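Local coordinates for pheromone response PrgU-like domain-containing protein (Enterococcus faecalis, PDB 2GMQ) that is of unknown function but probably takes part in the pheromone response linked to an enterococcal plasmid, at residues V37-T42 with P95-K100; L73-Y78 with I99-N104. All coordinates share one frame; numbering follows the deposited sequence. Where two conformers were deposited one is given.

How the interactions relate
The centres of the two contacts lie about 12 Å apart, and both belong to the PrgU-like part of the protein. Interaction 1 lies deep in the molecule, its centre about 4 Å from the centre of the chain, and pairs strands 34-39 and 94-98 of the four-stranded antiparallel sheet. Interaction 2 lies further out. There the edge strand 71-76 of the three-stranded sheet meets the loop that runs from strand 94-98 to helix 105-112. In chain order 37-42 comes first, then 73-78, then 95-100 and 99-104, which overlap at Ile99 and Lys100. This one run of chain therefore leaves one sheet and docks on the edge of the other. Phe97 also packs on Val77, so the two contacts join directly.

Interaction 1 of 2, residues V37-T42 with P95-K100; sequences VRLKNT and PVFFIK
Val37 and Phe97 face each other as an antiparallel hydrogen-bonded pair. Val37 N donates a hydrogen bond to Phe97 O at 3.0 Å, and Phe97 N donates one to Val37 O at 2.9 Å. A third bond, Leu39 N to Pro95 O at 3.0 Å, is nearly straight, with 171° at the hydrogen. On one face of the sheet lie Val37 and Phe97. The two methyls of Val37 divide the work. With chi1 at -52°, Val37 CG1 lies beside the backbone N, anti to the carbonyl carbon, and CG2 falls between the two. Val37 CG2 meets Phe97 CB at 4.1 Å, and Val37 CG1 meets Ile99 CG1 at 4.2 Å. Leu39 CD2 comes to the edge of the Phe97 ring, near its plane, 4.3 Å from Phe97 CE2. Leu39 CB rests 3.9 Å from Pro95 CD, the two side chains crossing at a slant. The other face carries Arg38 and Val96. Here Arg38 CG touches Val96 CG2 at 4.1 Å, and the extended arginine chain then leads its guanidinium away. Strand 23-27 continues the sheet beyond Arg38, and strand 83-85 beyond Val96. The arrangement is that of two neighbouring central strands in an antiparallel beta sheet, with a buried apolar face formed by Val37, Leu39 and Phe97.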
loop_
_atom_site.group_PDB
_atom_site.type_symbol
_atom_site.label_atom_id
_atom_site.label_comp_id
_atom_site.label_asym_id
_atom_site.label_seq_id
_atom_site.Cartn_x
_atom_site.Cartn_y
_atom_site.Cartn_z
ATOM N N VAL A 37 -6.801 -8.150 -17.654
ATOM C CA VAL A 37 -6.513 -7.163 -16.612
ATOM C C VAL A 37 -7.836 -6.361 -16.483
ATOM O O VAL A 37 -8.584 -6.151 -17.505
ATOM C CB VAL A 37 -5.375 -6.185 -16.966
ATOM C CG1 VAL A 37 -4.094 -6.955 -17.417
ATOM C CG2 VAL A 37 -5.754 -5.286 -18.110
ATOM N N ARG A 38 -8.155 -5.975 -15.265
ATOM C CA ARG A 38 -9.323 -5.209 -15.024
ATOM C C ARG A 38 -8.922 -3.967 -14.290
ATOM O O ARG A 38 -8.184 -4.047 -13.330
ATOM C CB ARG A 38 -10.212 -6.128 -14.174
ATOM C CG ARG A 38 -11.359 -5.534 -13.510
ATOM C CD ARG A 38 -11.870 -6.588 -12.455
ATOM N NE ARG A 38 -12.790 -5.904 -11.571
ATOM C CZ ARG A 38 -14.072 -6.246 -11.381
ATOM N NH1 ARG A 38 -14.585 -7.316 -12.014
ATOM N NH2 ARG A 38 -14.835 -5.511 -10.562
ATOM N N LEU A 39 -9.453 -2.792 -14.665
ATOM C CA LEU A 39 -9.113 -1.591 -13.923
ATOM C C LEU A 39 -9.693 -1.631 -12.521
ATOM O O LEU A 39 -10.853 -2.072 -12.284
ATOM C CB LEU A 39 -9.675 -0.306 -14.613
ATOM C CG LEU A 39 -8.712 0.388 -15.568
ATOM C CD1 LEU A 39 -7.581 1.033 -14.907
ATOM C CD2 LEU A 39 -8.188 -0.635 -16.645
ATOM N N LYS A 40 -8.902 -1.129 -11.583
ATOM C CA LYS A 40 -9.374 -0.972 -10.218
ATOM C C LYS A 40 -10.505 0.061 -10.125
ATOM O O LYS A 40 -10.655 0.940 -10.999
ATOM C CB LYS A 40 -8.216 -0.612 -9.298
ATOM C CG LYS A 40 -7.468 -1.862 -8.807
ATOM C CD LYS A 40 -6.338 -1.458 -7.916
ATOM C CE LYS A 40 -5.633 -2.664 -7.316
ATOM N NZ LYS A 40 -4.182 -2.401 -7.208
ATOM N N ASN A 41 -11.306 -0.029 -9.065
ATOM C CA ASN A 41 -12.480 0.822 -8.976
ATOM C C ASN A 41 -12.168 2.318 -8.942
ATOM O O ASN A 41 -12.843 3.121 -9.620
ATOM C CB ASN A 41 -13.369 0.476 -7.752
ATOM C CG ASN A 41 -14.013 -0.911 -7.850
ATOM O OD1 ASN A 41 -13.731 -1.746 -8.715
ATOM N ND2 ASN A 41 -14.916 -1.147 -6.917
ATOM N N THR A 42 -11.162 2.714 -8.165
ATOM C CA THR A 42 -10.867 4.177 -8.021
ATOM C C THR A 42 -10.411 4.781 -9.361
ATOM O O THR A 42 -10.944 5.786 -9.821
ATOM C CB THR A 42 -9.788 4.406 -6.956
ATOM O OG1 THR A 42 -10.302 3.848 -5.716
ATOM C CG2 THR A 42 -9.672 5.935 -6.695
ATOM N N PRO A 95 -13.535 -1.117 -16.960
ATOM C CA PRO A 95 -13.004 -1.706 -18.212
ATOM C C PRO A 95 -12.169 -2.963 -17.935
ATOM O O PRO A 95 -11.386 -2.946 -16.981
ATOM C CB PRO A 95 -12.040 -0.639 -18.755
ATOM C CG PRO A 95 -12.095 0.501 -17.898
ATOM C CD PRO A 95 -12.976 0.218 -16.679
ATOM N N VAL A 96 -12.251 -3.963 -18.845
ATOM C CA VAL A 96 -11.467 -5.173 -18.770
ATOM C C VAL A 96 -10.871 -5.374 -20.164
ATOM O O VAL A 96 -11.605 -5.191 -21.185
ATOM C CB VAL A 96 -12.400 -6.371 -18.476
ATOM C CG1 VAL A 96 -11.665 -7.693 -18.529
ATOM C CG2 VAL A 96 -13.204 -6.119 -17.172
ATOM N N PHE A 97 -9.602 -5.792 -20.179
ATOM C CA PHE A 97 -8.940 -6.078 -21.493
ATOM C C PHE A 97 -8.438 -7.495 -21.465
ATOM O O PHE A 97 -7.928 -7.942 -20.419
ATOM C CB PHE A 97 -7.740 -5.172 -21.690
ATOM C CG PHE A 97 -8.135 -3.735 -21.819
ATOM C CD1 PHE A 97 -8.483 -3.208 -23.080
ATOM C CD2 PHE A 97 -8.122 -2.898 -20.661
ATOM C CE1 PHE A 97 -8.877 -1.858 -23.240
ATOM C CE2 PHE A 97 -8.518 -1.527 -20.794
ATOM C CZ PHE A 97 -8.880 -1.003 -22.061
ATOM N N PHE A 98 -8.542 -8.156 -22.610
ATOM C CA PHE A 98 -8.057 -9.537 -22.699
ATOM C C PHE A 98 -6.745 -9.480 -23.416
ATOM O O PHE A 98 -6.647 -8.898 -24.501
ATOM C CB PHE A 98 -9.005 -10.452 -23.403
ATOM C CG PHE A 98 -10.284 -10.720 -22.584
ATOM C CD1 PHE A 98 -10.423 -11.919 -21.892
ATOM C CD2 PHE A 98 -11.226 -9.732 -22.442
ATOM C CE1 PHE A 98 -11.580 -12.165 -21.108
ATOM C CE2 PHE A 98 -12.435 -9.931 -21.657
ATOM C CZ PHE A 98 -12.600 -11.146 -20.981
ATOM N N ILE A 99 -5.755 -10.073 -22.784
ATOM C CA ILE A 99 -4.386 -9.907 -23.286
ATOM C C ILE A 99 -4.098 -10.883 -24.426
ATOM O O ILE A 99 -4.184 -12.099 -24.217
ATOM C CB ILE A 99 -3.390 -10.046 -22.155
ATOM C CG1 ILE A 99 -3.602 -8.991 -21.035
ATOM C CG2 ILE A 99 -1.965 -9.826 -22.661
ATOM C CD1 ILE A 99 -3.820 -7.608 -21.579
ATOM N N LYS A 100 -3.601 -10.342 -25.551
ATOM C CA LYS A 100 -3.180 -11.147 -26.714
ATOM C C LYS A 100 -1.681 -11.524 -26.709
ATOM O O LYS A 100 -1.303 -12.702 -27.012
ATOM C CB LYS A 100 -3.518 -10.334 -27.982
ATOM C CG LYS A 100 -2.962 -11.022 -29.301
ATOM C CD LYS A 100 -3.617 -10.523 -30.516
ATOM C CE LYS A 100 -3.324 -9.079 -30.759
ATOM N NZ LYS A 100 -3.887 -8.620 -32.108
#

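Interaction 2 of 2, residues L73-Y78 with I99-N104; sequences LALEVY and IKTPIN
Lys100 lies over one face of the Tyr78 ring. Lys100 CB stands almost above the centre of the Tyr78 ring, 3.8 Å from the centroid and 7° off the normal, a CH-pi contact. Further out, Lys100 CD passes 3.7 Å from Tyr78 CE1. The lysine chain bends at chi3 (65°) and crosses the side chain of Glu76 obliquely, with Lys100 CE 3.6 Å from Glu76 CB. Lys100 NZ is 4.3 Å from Glu76 OE1, too far for a salt bridge. A water bridges Lys100 NZ to Val77 O instead.

Thr101 crosses Glu76 at about a right angle. Thr101 OG1, set beside its own backbone N (chi1 -60°), accepts a hydrogen bond from Glu76 N at 2.8 Å. Glu76 O in turn accepts two hydrogen bonds, from Lys100 N at 2.7 Å and from Thr101 N at 3.1 Å. Both donors come from the same face of the carbonyl plane, tilted out of it. Three bonds thus fasten the loop to the backbone of Glu76.

The threonine methyl turns to the apolar side, where Thr101 CG2 meets Leu75 CD2 at 3.7 Å. Leu75 CD2 also reaches Ile103 CG2. Leu73 and Ile103 meet tip to tip through tightly packed methyls. Ile99 CD1 packs against Val77 CG1.

Strand 63-68 pairs with the other edge of strand 71-76. Leu34 of strand 34-39 touches Leu75, Ile99 and Ile103. Helix 105-112 receives Leu73 on Ile111 and Phe112, and Ile103 on Phe108. The loop is thus fitted between the edge strand 71-76, strand 34-39 and the C-terminal helix.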
loop_
_atom_site.group_PDB
_atom_site.type_symbol
_atom_site.label_atom_id
_atom_site.label_comp_id
_atom_site.label_asym_id
_atom_site.label_seq_id
_atom_site.Cartn_x
_atom_site.Cartn_y
_atom_site.Cartn_z
ATOM N N LEU A 73 6.036 -2.086 -20.348
ATOM C CA LEU A 73 5.883 -3.362 -21.132
ATOM C C LEU A 73 4.643 -3.183 -21.981
ATOM O O LEU A 73 3.535 -3.071 -21.425
ATOM C CB LEU A 73 5.586 -4.589 -20.249
ATOM C CG LEU A 73 5.583 -5.955 -21.001
ATOM C CD1 LEU A 73 6.743 -6.140 -21.938
ATOM C CD2 LEU A 73 5.569 -7.009 -19.877
ATOM N N ALA A 74 4.820 -3.133 -23.306
ATOM C CA ALA A 74 3.624 -3.065 -24.182
ATOM C C ALA A 74 3.053 -4.442 -24.468
ATOM O O ALA A 74 3.817 -5.383 -24.902
ATOM C CB ALA A 74 4.032 -2.370 -25.576
ATOM N N LEU A 75 1.722 -4.570 -24.356
ATOM C CA LEU A 75 1.035 -5.861 -24.556
ATOM C C LEU A 75 -0.137 -5.612 -25.468
ATOM O O LEU A 75 -0.894 -4.679 -25.227
ATOM C CB LEU A 75 0.510 -6.460 -23.205
ATOM C CG LEU A 75 1.656 -6.870 -22.244
ATOM C CD1 LEU A 75 0.925 -7.252 -20.891
ATOM C CD2 LEU A 75 2.600 -7.966 -22.685
ATOM N N GLU A 76 -0.244 -6.390 -26.555
ATOM C CA GLU A 76 -1.422 -6.257 -27.415
ATOM C C GLU A 76 -2.598 -6.916 -26.703
ATOM O O GLU A 76 -2.414 -7.928 -25.973
ATOM C CB GLU A 76 -1.219 -6.943 -28.760
ATOM C CG GLU A 76 0.057 -6.557 -29.501
ATOM C CD GLU A 76 0.064 -7.176 -30.858
ATOM O OE1 GLU A 76 0.261 -8.400 -30.920
ATOM O OE2 GLU A 76 -0.156 -6.452 -31.853
ATOM N N VAL A 77 -3.769 -6.345 -26.924
ATOM C CA VAL A 77 -5.047 -6.882 -26.462
ATOM C C VAL A 77 -5.847 -7.393 -27.655
ATOM O O VAL A 77 -5.463 -7.155 -28.809
ATOM C CB VAL A 77 -5.863 -5.800 -25.675
ATOM C CG1 VAL A 77 -4.968 -5.234 -24.505
ATOM C CG2 VAL A 77 -6.349 -4.672 -26.655
ATOM N N TYR A 78 -6.961 -8.093 -27.384
ATOM C CA TYR A 78 -7.902 -8.504 -28.367
ATOM C C TYR A 78 -8.974 -7.422 -28.336
ATOM O O TYR A 78 -9.783 -7.426 -27.409
ATOM C CB TYR A 78 -8.528 -9.853 -27.975
ATOM C CG TYR A 78 -7.610 -11.040 -27.979
ATOM C CD1 TYR A 78 -7.127 -11.564 -29.186
ATOM C CD2 TYR A 78 -7.262 -11.691 -26.783
ATOM C CE1 TYR A 78 -6.275 -12.730 -29.216
ATOM C CE2 TYR A 78 -6.405 -12.864 -26.813
ATOM C CZ TYR A 78 -5.946 -13.358 -28.023
ATOM O OH TYR A 78 -5.153 -14.477 -28.017
ATOM N N ILE A 99 -5.755 -10.073 -22.784
ATOM C CA ILE A 99 -4.386 -9.907 -23.286
ATOM C C ILE A 99 -4.098 -10.883 -24.426
ATOM O O ILE A 99 -4.184 -12.099 -24.217
ATOM C CB ILE A 99 -3.390 -10.046 -22.155
ATOM C CG1 ILE A 99 -3.602 -8.991 -21.035
ATOM C CG2 ILE A 99 -1.965 -9.826 -22.661
ATOM C CD1 ILE A 99 -3.820 -7.608 -21.579
ATOM N N LYS A 100 -3.601 -10.342 -25.551
ATOM C CA LYS A 100 -3.180 -11.147 -26.714
ATOM C C LYS A 100 -1.681 -11.524 -26.709
ATOM O O LYS A 100 -1.303 -12.702 -27.012
ATOM C CB LYS A 100 -3.518 -10.334 -27.982
ATOM C CG LYS A 100 -2.962 -11.022 -29.301
ATOM C CD LYS A 100 -3.617 -10.523 -30.516
ATOM C CE LYS A 100 -3.324 -9.079 -30.759
ATOM N NZ LYS A 100 -3.887 -8.620 -32.108
ATOM N N THR A 101 -0.837 -10.537 -26.459
ATOM C CA THR A 101 0.631 -10.876 -26.351
ATOM C C THR A 101 0.840 -11.921 -25.246
ATOM O O THR A 101 0.515 -11.705 -24.060
ATOM C CB THR A 101 1.397 -9.654 -26.018
ATOM O OG1 THR A 101 1.182 -8.701 -27.073
ATOM C CG2 THR A 101 2.914 -10.036 -25.763
ATOM N N PRO A 102 1.415 -13.098 -25.586
ATOM C CA PRO A 102 1.679 -14.074 -24.506
ATOM C C PRO A 102 2.737 -13.595 -23.527
ATOM O O PRO A 102 3.844 -13.131 -23.937
ATOM C CB PRO A 102 2.119 -15.362 -25.288
ATOM C CG PRO A 102 1.606 -15.103 -26.649
ATOM C CD PRO A 102 1.813 -13.647 -26.903
ATOM N N ILE A 103 2.373 -13.601 -22.250
ATOM C CA ILE A 103 3.344 -13.284 -21.220
ATOM C C ILE A 103 3.015 -14.050 -19.966
ATOM O O ILE A 103 1.826 -14.075 -19.572
ATOM C CB ILE A 103 3.481 -11.806 -20.916
ATOM C CG1 ILE A 103 4.678 -11.644 -19.933
ATOM C CG2 ILE A 103 2.148 -11.226 -20.416
ATOM C CD1 ILE A 103 5.298 -10.364 -19.795
ATOM N N ASN A 104 4.039 -14.612 -19.312
ATOM C CA ASN A 104 3.771 -15.404 -18.101
ATOM C C ASN A 104 4.173 -14.684 -16.824
ATOM O O ASN A 104 4.944 -13.699 -16.882
ATOM C CB ASN A 104 4.332 -16.847 -18.183
ATOM C CG ASN A 104 3.442 -17.817 -19.050
ATOM O OD1 ASN A 104 3.304 -19.029 -18.728
ATOM N ND2 ASN A 104 2.986 -17.314 -20.233
HETATM O O HOH W 1 -4.256 -6.060 -30.889
#